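FBP protein (Leishmania major, PDB 5OEY) probably catalyses the magnesium-dependent hydrolysis of fructose 1,6-bisphosphate to fructose 6-phosphate and phosphate, working as a homotetramer in carbohydrate biosynthesis. Local coordinates at residues Leu279-Glu284 / Gln316-Tyr321; Met288-Glu293 / Arg305-Ser310; Ser96-Gln101 / Phe117-Gly122; Tyr113-Asp118 / Trp136-Leu141. One frame throughout, in Å; residues are numbered along the deposited sequence.

Interaction 1: Leu279-Glu284 / Gln316-Tyr321; sequences LRLLYE and QRTPVY. With MN (manganese (II) ion), chain O; PO4 (phosphate ion), chain M.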
# COMPACT_ATOMS: atom_id res chain seq x y z
N LEU C 279 32.39 -14.45 4.21
CA LEU C 279 31.16 -14.89 3.56
C LEU C 279 31.00 -16.39 3.64
O LEU C 279 31.95 -17.13 3.54
CB LEU C 279 31.13 -14.45 2.10
CG LEU C 279 30.62 -13.02 1.83
CD1 LEU C 279 31.45 -11.98 2.52
CD2 LEU C 279 30.57 -12.74 0.33
N ARG C 280 29.76 -16.81 3.79
CA ARG C 280 29.40 -18.21 3.92
C ARG C 280 29.19 -18.82 2.53
O ARG C 280 28.66 -18.16 1.63
CB ARG C 280 28.11 -18.34 4.69
CG ARG C 280 28.20 -18.26 6.19
CD ARG C 280 28.82 -16.99 6.72
NE ARG C 280 27.93 -15.88 6.72
CZ ARG C 280 27.33 -15.34 7.78
NH1 ARG C 280 26.56 -14.29 7.59
NH2 ARG C 280 27.45 -15.83 9.00
N LEU C 281 29.63 -20.06 2.34
CA LEU C 281 29.62 -20.67 0.99
C LEU C 281 28.22 -20.99 0.51
O LEU C 281 27.89 -20.66 -0.64
CB LEU C 281 30.51 -21.92 0.93
CG LEU C 281 30.61 -22.70 -0.39
CD1 LEU C 281 31.30 -21.86 -1.44
CD2 LEU C 281 31.38 -24.01 -0.21
N LEU C 282 27.41 -21.63 1.36
CA LEU C 282 26.13 -22.24 0.91
C LEU C 282 25.06 -21.21 0.60
O LEU C 282 24.37 -21.34 -0.41
CB LEU C 282 25.57 -23.23 1.94
CG LEU C 282 26.02 -24.67 1.97
CD1 LEU C 282 25.48 -25.40 0.76
CD2 LEU C 282 27.54 -24.73 1.98
N TYR C 283 24.95 -20.19 1.44
CA TYR C 283 23.86 -19.22 1.34
C TYR C 283 24.24 -17.78 1.02
O TYR C 283 23.39 -16.89 1.09
CB TYR C 283 22.97 -19.27 2.59
CG TYR C 283 23.70 -19.35 3.89
CD1 TYR C 283 24.20 -18.18 4.49
CD2 TYR C 283 23.87 -20.56 4.54
CE1 TYR C 283 24.86 -18.22 5.70
CE2 TYR C 283 24.53 -20.62 5.76
CZ TYR C 283 25.03 -19.45 6.35
OH TYR C 283 25.69 -19.52 7.58
N GLU C 284 25.50 -17.55 0.66
CA GLU C 284 25.92 -16.22 0.23
C GLU C 284 26.77 -16.31 -1.01
O GLU C 284 26.35 -15.90 -2.08
CB GLU C 284 26.69 -15.50 1.35
CG GLU C 284 25.83 -15.12 2.54
CD GLU C 284 26.59 -14.44 3.69
OE1 GLU C 284 27.74 -14.82 3.95
OE2 GLU C 284 26.00 -13.59 4.39
N GLN C 316 30.20 -23.28 6.39
CA GLN C 316 31.51 -23.12 5.80
C GLN C 316 31.67 -21.71 5.24
O GLN C 316 30.70 -21.14 4.76
CB GLN C 316 31.68 -24.15 4.68
CG GLN C 316 33.02 -24.17 3.99
CD GLN C 316 33.03 -25.16 2.83
OE1 GLN C 316 32.17 -26.05 2.73
NE2 GLN C 316 34.04 -25.02 1.96
N ARG C 317 32.89 -21.19 5.26
CA ARG C 317 33.20 -19.87 4.71
C ARG C 317 34.21 -19.88 3.59
O ARG C 317 34.97 -20.86 3.38
CB ARG C 317 33.72 -18.97 5.79
CG ARG C 317 32.76 -18.85 6.95
CD ARG C 317 33.22 -17.76 7.88
NE ARG C 317 33.00 -17.88 9.32
CZ ARG C 317 32.30 -17.03 10.07
NH1 ARG C 317 31.54 -16.04 9.55
NH2 ARG C 317 32.33 -17.22 11.38
N THR C 318 34.25 -18.74 2.89
CA THR C 318 35.13 -18.55 1.76
C THR C 318 35.32 -17.07 1.51
O THR C 318 34.43 -16.27 1.77
CB THR C 318 34.58 -19.25 0.50
OG1 THR C 318 35.44 -19.00 -0.61
CG2 THR C 318 33.18 -18.77 0.16
N PRO C 319 36.52 -16.67 1.06
CA PRO C 319 36.61 -15.32 0.51
C PRO C 319 36.02 -15.30 -0.88
O PRO C 319 35.78 -16.35 -1.47
CB PRO C 319 38.11 -15.08 0.45
CG PRO C 319 38.68 -16.45 0.24
CD PRO C 319 37.82 -17.36 1.07
N VAL C 320 35.78 -14.09 -1.41
CA VAL C 320 35.21 -13.94 -2.74
C VAL C 320 35.92 -12.84 -3.52
O VAL C 320 36.33 -11.80 -2.96
CB VAL C 320 33.68 -13.65 -2.72
CG1 VAL C 320 32.94 -14.76 -2.00
CG2 VAL C 320 33.34 -12.28 -2.11
N TYR C 321 36.03 -13.08 -4.83
CA TYR C 321 36.40 -12.06 -5.83
C TYR C 321 35.46 -12.26 -7.01
O TYR C 321 35.61 -13.23 -7.76
CB TYR C 321 37.86 -12.23 -6.25
CG TYR C 321 38.77 -12.46 -5.08
CD1 TYR C 321 39.33 -11.40 -4.37
CD2 TYR C 321 39.03 -13.76 -4.63
CE1 TYR C 321 40.15 -11.63 -3.28
CE2 TYR C 321 39.83 -14.00 -3.52
CZ TYR C 321 40.39 -12.94 -2.85
OH TYR C 321 41.22 -13.18 -1.78
MN MN O . 24.57 -11.98 4.55
P PO4 M . 24.58 -10.70 7.31
O1 PO4 M . 25.36 -11.73 8.10
O2 PO4 M . 25.18 -10.38 5.98
O3 PO4 M . 24.44 -9.42 8.10
O4 PO4 M . 23.23 -11.33 7.06
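L281 and Q316 both carry CG anti to the backbone N (chi1 179° and -178°), which lays the two side chains alongside each other and brings the L281 CD2 methyl against the Q316 amide, 3.6 Å from NE2. They flank a short antiparallel pairing in the C-terminal domain, where residues 279-280 run beside strand 317-323 just before helix 281-294 begins. Two backbone bonds hold it: T318 N gives to L279 O (2.9 Å), and L281 N, at the start of the helix, gives to Q316 O (2.9 Å). The Q316 amide is fixed further by T312, whose N donates to OE1. L279 crosses V320 at about a right angle, CD2 to CG2 3.7 Å, and also packs on M252 and Y268 of the fructose 6-phosphate site. R280, at the N-cap position, bends its chain back onto E284. There E284 OE1 is gripped twice: by R280 N at 2.8 Å through the anti lone pair, and by R280 NE at 3.0 Å from above the carboxylate plane. This salt bridge holds the carboxylate whose OE2 binds a manganese ion shared with D118 and D121. R317 runs beside R280 with its guanidinium nearly parallel (6°) and NH1 4.1 Å from R280 NH2; the E284 carboxylate probably offsets some of that charge. R280 NH1 reaches phosphate O1 at 2.9 Å by a weak bond at the edge of the guanidinium.

Interaction 2: Met288-Glu293 / Arg305-Ser310; sequences MAMIVE and RILEQS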
# COMPACT_ATOMS: atom_id res chain seq x y z
N MET C 288 25.38 -16.22 -5.17
CA MET C 288 25.86 -15.06 -5.86
C MET C 288 26.83 -15.43 -6.98
O MET C 288 26.85 -14.78 -8.02
CB MET C 288 26.49 -14.07 -4.88
CG MET C 288 25.51 -13.39 -3.96
SD MET C 288 24.13 -12.67 -4.85
CE MET C 288 23.76 -11.26 -3.81
N ALA C 289 27.62 -16.48 -6.78
CA ALA C 289 28.52 -16.94 -7.82
C ALA C 289 27.79 -17.48 -9.05
O ALA C 289 28.15 -17.15 -10.18
CB ALA C 289 29.46 -18.00 -7.28
N MET C 290 26.74 -18.28 -8.84
CA MET C 290 25.95 -18.75 -9.98
C MET C 290 25.28 -17.61 -10.73
O MET C 290 25.25 -17.63 -11.96
CB MET C 290 24.91 -19.77 -9.55
CG MET C 290 24.30 -20.54 -10.72
SD MET C 290 22.85 -21.47 -10.16
CE MET C 290 22.15 -21.98 -11.73
N ILE C 291 24.78 -16.60 -10.02
CA ILE C 291 24.18 -15.44 -10.68
C ILE C 291 25.24 -14.68 -11.47
O ILE C 291 25.02 -14.38 -12.64
CB ILE C 291 23.47 -14.52 -9.67
CG1 ILE C 291 22.24 -15.23 -9.11
CG2 ILE C 291 23.02 -13.20 -10.32
CD1 ILE C 291 21.78 -14.65 -7.79
N VAL C 292 26.38 -14.40 -10.85
CA VAL C 292 27.45 -13.65 -11.52
C VAL C 292 27.95 -14.39 -12.78
O VAL C 292 28.10 -13.77 -13.82
CB VAL C 292 28.63 -13.34 -10.55
CG1 VAL C 292 29.87 -12.82 -11.29
CG2 VAL C 292 28.18 -12.30 -9.53
N GLU C 293 28.14 -15.70 -12.68
CA GLU C 293 28.57 -16.52 -13.84
C GLU C 293 27.55 -16.50 -14.95
O GLU C 293 27.90 -16.25 -16.11
CB GLU C 293 28.86 -17.96 -13.44
CG GLU C 293 30.20 -18.11 -12.74
CD GLU C 293 30.70 -19.55 -12.65
OE1 GLU C 293 30.05 -20.46 -13.24
OE2 GLU C 293 31.75 -19.75 -11.98
N ARG C 305 37.09 -21.34 -9.09
CA ARG C 305 35.63 -21.15 -9.04
C ARG C 305 35.00 -21.51 -7.70
O ARG C 305 35.18 -22.62 -7.20
CB ARG C 305 34.95 -21.94 -10.15
CG ARG C 305 35.12 -21.31 -11.52
CD ARG C 305 34.55 -22.19 -12.62
NE ARG C 305 33.09 -22.19 -12.66
CZ ARG C 305 32.31 -23.24 -12.95
NH1 ARG C 305 32.82 -24.45 -13.21
NH2 ARG C 305 30.98 -23.09 -12.95
N ILE C 306 34.23 -20.57 -7.15
CA ILE C 306 33.39 -20.85 -5.97
C ILE C 306 32.49 -22.07 -6.21
O ILE C 306 32.37 -22.93 -5.35
CB ILE C 306 32.49 -19.65 -5.60
CG1 ILE C 306 33.32 -18.46 -5.10
CG2 ILE C 306 31.45 -20.01 -4.54
CD1 ILE C 306 34.19 -18.73 -3.89
N LEU C 307 31.88 -22.14 -7.39
CA LEU C 307 30.97 -23.22 -7.65
C LEU C 307 31.63 -24.59 -7.69
O LEU C 307 30.95 -25.58 -7.49
CB LEU C 307 30.18 -22.98 -8.93
CG LEU C 307 29.27 -21.75 -8.95
CD1 LEU C 307 28.58 -21.65 -10.30
CD2 LEU C 307 28.25 -21.78 -7.84
N GLU C 308 32.94 -24.64 -7.97
CA GLU C 308 33.70 -25.91 -7.97
C GLU C 308 34.18 -26.34 -6.58
O GLU C 308 34.68 -27.46 -6.44
CB GLU C 308 34.88 -25.88 -8.97
CG GLU C 308 34.49 -26.13 -10.43
CD GLU C 308 35.62 -25.85 -11.44
OE1 GLU C 308 36.81 -25.80 -11.03
OE2 GLU C 308 35.32 -25.65 -12.65
N GLN C 309 34.04 -25.49 -5.57
CA GLN C 309 34.43 -25.84 -4.20
C GLN C 309 33.54 -26.89 -3.58
O GLN C 309 32.33 -26.89 -3.80
CB GLN C 309 34.42 -24.64 -3.26
CG GLN C 309 35.72 -23.87 -3.25
CD GLN C 309 35.66 -22.65 -2.34
OE1 GLN C 309 35.01 -22.68 -1.29
NE2 GLN C 309 36.30 -21.57 -2.77
N SER C 310 34.17 -27.80 -2.83
CA SER C 310 33.48 -28.88 -2.14
C SER C 310 32.88 -28.34 -0.88
O SER C 310 33.51 -27.56 -0.17
CB SER C 310 34.43 -30.05 -1.84
OG SER C 310 35.68 -29.62 -1.35
O HOH W 1 32.15 -19.73 -9.19
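A289 and I306 bring the two backbones to within 6.5 Å, CA to CA, where one side of helix 281-294 faces residues 306-308, a stretch with helical backbone angles but without the regular helical bonds. The A289 methyl rests on I306, CB to CB 3.8 Å, and L307 extends its branched end over the same side of the helix. Its CD2 touches A289 CB at 4.0 Å, while CD1 lies beside M290 CB and the carboxylate of E293. Polar contacts border this apolar patch as a salt-bridge network of E293, R305 and E308, joining the helix of the C-terminal domain to the loop that follows strand 304-305. R305 takes E293 side-on, one nitrogen to each oxygen: NE to OE2 at 2.9 Å, nearly straight at 178°, and NH2 to OE1 at 2.8 Å, on the syn lone pair. The carboxylate and guanidinium planes are 32° apart, and the grip fixes how both groups are rotated. A bend at chi3 (74°) turns the guanidinium across the end of E293, with NH1 directed to E308 OE2 at 2.8 Å. A water donates to E293 OE2 and accepts from L307 N, tying the same carboxylate to the loop backbone.

Interaction 3: Ser96-Gln101 / Phe117-Gly122; sequences SEEEEQ and FDPLDG. With MN (manganese (II) ion), chain N; MN (manganese (II) ion), chain O; K (potassium ion), chain P; PO4 (phosphate ion), chain M.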
# COMPACT_ATOMS: atom_id res chain seq x y z
N SER C 96 19.28 -22.33 6.94
CA SER C 96 19.33 -20.89 7.08
C SER C 96 20.62 -20.46 7.75
O SER C 96 21.12 -21.17 8.62
CB SER C 96 18.16 -20.41 7.93
OG SER C 96 18.28 -19.03 8.23
N GLU C 97 21.10 -19.28 7.40
CA GLU C 97 22.16 -18.60 8.15
C GLU C 97 21.86 -18.47 9.63
O GLU C 97 22.76 -18.57 10.45
CB GLU C 97 22.40 -17.20 7.61
CG GLU C 97 23.56 -16.49 8.32
CD GLU C 97 23.41 -14.97 8.52
OE1 GLU C 97 23.05 -14.27 7.56
OE2 GLU C 97 23.68 -14.43 9.63
N GLU C 98 20.60 -18.23 9.95
CA GLU C 98 20.16 -18.00 11.34
C GLU C 98 19.97 -19.27 12.21
O GLU C 98 19.71 -19.15 13.42
CB GLU C 98 18.85 -17.21 11.36
CG GLU C 98 18.80 -15.95 10.50
CD GLU C 98 20.01 -15.03 10.69
OE1 GLU C 98 20.45 -14.84 11.83
OE2 GLU C 98 20.52 -14.51 9.67
N GLU C 99 20.15 -20.46 11.61
CA GLU C 99 20.00 -21.75 12.29
C GLU C 99 21.30 -22.53 12.25
O GLU C 99 22.00 -22.48 11.23
CB GLU C 99 18.97 -22.57 11.56
CG GLU C 99 17.64 -21.88 11.36
CD GLU C 99 16.59 -22.24 12.38
OE1 GLU C 99 16.70 -23.30 13.04
OE2 GLU C 99 15.64 -21.46 12.53
N GLU C 100 21.63 -23.20 13.36
CA GLU C 100 22.80 -24.10 13.46
C GLU C 100 22.58 -25.29 12.54
O GLU C 100 23.37 -25.59 11.65
CB GLU C 100 23.07 -24.59 14.93
CG GLU C 100 23.73 -23.52 15.82
CD GLU C 100 22.81 -22.34 16.18
OE1 GLU C 100 21.59 -22.37 15.84
OE2 GLU C 100 23.30 -21.37 16.82
N GLN C 101 21.45 -25.95 12.75
CA GLN C 101 21.14 -27.18 12.03
C GLN C 101 20.26 -26.90 10.83
O GLN C 101 19.52 -25.91 10.78
CB GLN C 101 20.42 -28.16 12.96
CG GLN C 101 21.02 -28.25 14.36
CD GLN C 101 21.51 -29.65 14.61
OE1 GLN C 101 22.68 -29.82 14.81
NE2 GLN C 101 20.63 -30.66 14.50
N PHE C 117 19.52 -20.46 2.50
CA PHE C 117 19.23 -19.06 2.35
C PHE C 117 19.77 -18.17 3.46
O PHE C 117 19.89 -18.59 4.61
CB PHE C 117 17.71 -18.84 2.19
CG PHE C 117 16.89 -19.33 3.35
CD1 PHE C 117 16.42 -20.62 3.38
CD2 PHE C 117 16.58 -18.47 4.40
CE1 PHE C 117 15.67 -21.06 4.46
CE2 PHE C 117 15.84 -18.91 5.48
CZ PHE C 117 15.38 -20.20 5.51
N ASP C 118 20.07 -16.94 3.09
CA ASP C 118 20.36 -15.86 4.03
C ASP C 118 19.10 -15.00 4.02
O ASP C 118 18.88 -14.25 3.08
CB ASP C 118 21.57 -15.04 3.57
CG ASP C 118 21.91 -13.91 4.51
OD1 ASP C 118 21.31 -13.77 5.59
OD2 ASP C 118 22.83 -13.18 4.22
N PRO C 119 18.27 -15.12 5.04
CA PRO C 119 16.97 -14.47 4.97
C PRO C 119 17.04 -12.95 5.05
O PRO C 119 16.14 -12.28 4.53
CB PRO C 119 16.24 -15.05 6.18
CG PRO C 119 17.33 -15.28 7.17
CD PRO C 119 18.46 -15.80 6.33
N LEU C 120 18.08 -12.42 5.67
CA LEU C 120 18.35 -10.98 5.63
C LEU C 120 19.83 -10.65 5.67
O LEU C 120 20.49 -10.81 6.68
CB LEU C 120 17.64 -10.27 6.77
CG LEU C 120 17.66 -8.75 6.74
CD1 LEU C 120 16.97 -8.21 5.51
CD2 LEU C 120 16.91 -8.25 7.94
N ASP C 121 20.31 -10.16 4.54
CA ASP C 121 21.70 -9.81 4.34
C ASP C 121 21.91 -8.31 4.52
O ASP C 121 21.19 -7.52 3.97
CB ASP C 121 22.15 -10.22 2.94
CG ASP C 121 23.54 -9.74 2.62
OD1 ASP C 121 24.52 -10.29 3.18
OD2 ASP C 121 23.62 -8.78 1.81
N GLY C 122 22.90 -7.97 5.34
CA GLY C 122 23.25 -6.60 5.66
C GLY C 122 22.54 -6.06 6.88
O GLY C 122 22.39 -4.87 6.99
MN MN N . 22.05 -12.46 7.00
MN MN O . 24.57 -11.98 4.55
K K P . 23.94 -11.90 10.08
P PO4 M . 24.58 -10.70 7.31
O1 PO4 M . 25.36 -11.73 8.10
O2 PO4 M . 25.18 -10.38 5.98
O3 PO4 M . 24.44 -9.42 8.10
O4 PO4 M . 23.23 -11.33 7.06
O HOH W 2 20.76 -12.82 8.25
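E97 and D118 meet at a manganese ion, which E97 OE1 and D118 OD1 each bind at 2.1 Å, with the carbonyl O of L120 as a further ligand. Both acids hold CG anti to the backbone N (chi1 -177° and -180°) and run side by side toward the metal, their carboxylate planes turned 65° apart. D118 is a bridging ligand: its OD2 binds the second manganese at 2.1 Å, where D121 OD1 and E284 join it. The other oxygen of E97, OE2, binds a potassium ion at 2.6 Å together with D68. A phosphate ion lies across the metals, and G122 N reaches it by weak bonds. Residues 118-122, DPLDG, form the metal-binding signature of the FBPase and inositol monophosphatase phosphatases, placed where strand 113-121 turns a corner. E98 belongs to the first manganese site as well, though its OE2 lies 3.7 Å from the ion here; its OE1 accepts from Q70, and its CG packs on P119 CG at 3.7 Å. Behind the acids, strands 91-96 and 113-121 pair in parallel, and E97 N donates to F117 O at 3.1 Å. S96 begins a type I turn and an ST turn, OG accepting from E98 N at 3.0 Å while also bonded to N78. S96 CA sits over the centre of one face of the F117 ring.

Interaction 4: Tyr113-Asp118 / Trp136-Leu141; sequences YLIFFD and WGVWRL. With MN (manganese (II) ion), chain N; MN (manganese (II) ion), chain O.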
# COMPACT_ATOMS: atom_id res chain seq x y z
N TYR C 113 13.51 -30.18 -3.35
CA TYR C 113 14.49 -29.12 -3.30
C TYR C 113 15.16 -28.99 -1.93
O TYR C 113 14.51 -29.15 -0.89
CB TYR C 113 13.87 -27.80 -3.75
CG TYR C 113 13.50 -27.81 -5.22
CD1 TYR C 113 14.46 -28.08 -6.19
CD2 TYR C 113 12.21 -27.53 -5.65
CE1 TYR C 113 14.15 -28.05 -7.52
CE2 TYR C 113 11.89 -27.52 -7.00
CZ TYR C 113 12.87 -27.77 -7.92
OH TYR C 113 12.58 -27.81 -9.26
N LEU C 114 16.47 -28.79 -1.97
CA LEU C 114 17.23 -28.36 -0.82
C LEU C 114 17.47 -26.89 -1.04
O LEU C 114 17.95 -26.50 -2.10
CB LEU C 114 18.60 -29.05 -0.72
CG LEU C 114 18.61 -30.56 -0.43
CD1 LEU C 114 18.45 -31.39 -1.70
CD2 LEU C 114 19.90 -30.94 0.30
N ILE C 115 17.13 -26.07 -0.07
CA ILE C 115 17.30 -24.65 -0.24
C ILE C 115 18.11 -24.10 0.94
O ILE C 115 17.86 -24.43 2.09
CB ILE C 115 15.95 -23.92 -0.52
CG1 ILE C 115 16.20 -22.45 -0.84
CG2 ILE C 115 14.99 -24.07 0.64
CD1 ILE C 115 14.97 -21.72 -1.30
N PHE C 116 19.10 -23.28 0.61
CA PHE C 116 19.97 -22.66 1.60
C PHE C 116 19.82 -21.18 1.43
O PHE C 116 19.91 -20.70 0.31
CB PHE C 116 21.41 -23.12 1.41
CG PHE C 116 21.57 -24.59 1.62
CD1 PHE C 116 21.35 -25.48 0.57
CD2 PHE C 116 21.80 -25.09 2.89
CE1 PHE C 116 21.39 -26.85 0.77
CE2 PHE C 116 21.86 -26.47 3.09
CZ PHE C 116 21.66 -27.34 2.03
N PHE C 117 19.52 -20.46 2.50
CA PHE C 117 19.23 -19.06 2.35
C PHE C 117 19.77 -18.17 3.46
O PHE C 117 19.89 -18.59 4.61
CB PHE C 117 17.71 -18.84 2.19
CG PHE C 117 16.89 -19.33 3.35
CD1 PHE C 117 16.42 -20.62 3.38
CD2 PHE C 117 16.58 -18.47 4.40
CE1 PHE C 117 15.67 -21.06 4.46
CE2 PHE C 117 15.84 -18.91 5.48
CZ PHE C 117 15.38 -20.20 5.51
N ASP C 118 20.07 -16.94 3.09
CA ASP C 118 20.36 -15.86 4.03
C ASP C 118 19.10 -15.00 4.02
O ASP C 118 18.88 -14.25 3.08
CB ASP C 118 21.57 -15.04 3.57
CG ASP C 118 21.91 -13.91 4.51
OD1 ASP C 118 21.31 -13.77 5.59
OD2 ASP C 118 22.83 -13.18 4.22
N TRP C 136 19.27 -16.84 -1.78
CA TRP C 136 18.95 -18.27 -1.71
C TRP C 136 19.65 -19.02 -2.84
O TRP C 136 19.78 -18.50 -3.94
CB TRP C 136 17.41 -18.53 -1.75
CG TRP C 136 16.78 -17.98 -2.96
CD1 TRP C 136 16.67 -18.58 -4.16
CD2 TRP C 136 16.23 -16.69 -3.11
NE1 TRP C 136 16.07 -17.75 -5.05
CE2 TRP C 136 15.80 -16.57 -4.43
CE3 TRP C 136 16.08 -15.60 -2.24
CZ2 TRP C 136 15.20 -15.41 -4.91
CZ3 TRP C 136 15.49 -14.45 -2.72
CH2 TRP C 136 15.05 -14.37 -4.04
N GLY C 137 20.02 -20.26 -2.54
CA GLY C 137 20.54 -21.21 -3.52
C GLY C 137 19.70 -22.45 -3.44
O GLY C 137 19.36 -22.88 -2.36
N VAL C 138 19.36 -23.01 -4.59
CA VAL C 138 18.51 -24.20 -4.68
C VAL C 138 19.26 -25.34 -5.33
O VAL C 138 19.70 -25.24 -6.47
CB VAL C 138 17.24 -23.92 -5.53
CG1 VAL C 138 16.29 -25.12 -5.51
CG2 VAL C 138 16.51 -22.69 -4.99
N TRP C 139 19.40 -26.43 -4.58
CA TRP C 139 19.80 -27.71 -5.13
C TRP C 139 18.61 -28.63 -5.18
O TRP C 139 17.64 -28.47 -4.44
CB TRP C 139 20.87 -28.39 -4.26
CG TRP C 139 22.21 -27.81 -4.37
CD1 TRP C 139 23.26 -28.30 -5.10
CD2 TRP C 139 22.66 -26.61 -3.76
NE1 TRP C 139 24.34 -27.48 -4.96
CE2 TRP C 139 24.00 -26.43 -4.14
CE3 TRP C 139 22.05 -25.64 -2.93
CZ2 TRP C 139 24.74 -25.34 -3.72
CZ3 TRP C 139 22.80 -24.55 -2.51
CH2 TRP C 139 24.12 -24.41 -2.89
N ARG C 140 18.72 -29.65 -6.03
CA ARG C 140 17.70 -30.66 -6.24
C ARG C 140 18.28 -31.95 -5.71
O ARG C 140 19.39 -32.31 -6.04
CB ARG C 140 17.34 -30.70 -7.73
CG ARG C 140 16.81 -32.01 -8.28
CD ARG C 140 16.07 -31.78 -9.59
NE ARG C 140 14.70 -31.30 -9.40
CZ ARG C 140 13.65 -32.03 -9.01
NH1 ARG C 140 13.76 -33.31 -8.72
NH2 ARG C 140 12.45 -31.44 -8.90
N LEU C 141 17.51 -32.65 -4.87
CA LEU C 141 17.92 -33.91 -4.21
C LEU C 141 18.44 -34.92 -5.24
O LEU C 141 17.72 -35.16 -6.22
CB LEU C 141 16.69 -34.50 -3.52
CG LEU C 141 16.77 -35.71 -2.60
CD1 LEU C 141 17.66 -35.47 -1.39
CD2 LEU C 141 15.36 -36.06 -2.13
MN MN N . 22.05 -12.46 7.00
MN MN O . 24.57 -11.98 4.55
O HOH W 2 20.76 -12.82 8.25
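F116 and W139 lie on the same face of this sheet as G137, and the W139 ring passes so close to this glycine that a CB would be crowded by W139 CZ3; the two rings meet at a steep angle, planes 83° apart. The contact is oblique, F116 CD1 lying 3.5 Å from W139 CZ3. They belong to the beta hairpin of strands 113-121 and 132-140, in the mixed sheet of the N-terminal domain. L114 and W139 form one hydrogen-bonded pair, with L114 N to W139 O at 2.8 Å; F116 and G137 form the next, with G137 N to F116 O at 2.9 Å, and both pairs are bonded in the two directions. L114 continues the same face, its CD1 reaching L141 CB at 4.0 Å, and W139 NE1 donates to K161 O. The other face carries Y113, I115 and F117 from one strand and W136, V138 and R140 from the other. F117 and W136 both place CG between the backbone N and the carbonyl carbon (chi1 near 60° in both), and the rings swing apart while the CB atoms remain 4.0 Å from each other. I115 CD1 touches both W136 CB and V138 CG2. At the far end of the strands, Y113, an AMP-binding residue, packs CD1 on V138 CG1 at 3.5 Å. R140, salt-bridged to D27 of the same AMP site, turns its guanidinium 77° from the tyrosine ring, its edge toward Y113 OH, 3.7 Å from NH2.

In the fold
Going from the N terminus, interaction 3 opens first at residue 96 and closes a short loop when strand 113-121 returns beside strand 91-96. Interaction 4 begins on that same strand, sharing F117 and D118, and closes the hairpin with strand 132-140, so the two contacts join three neighbouring strands of one sheet in the N-terminal domain. Much later in the chain, interaction 1 opens at residue 279 and closes at strand 317-323; interaction 2 opens and closes within that span, on the same helix 281-294. The two domains meet at the metal site, where E284 of interaction 1 and D118 of interactions 3 and 4 bind one manganese, and R280 forms a salt bridge to E97.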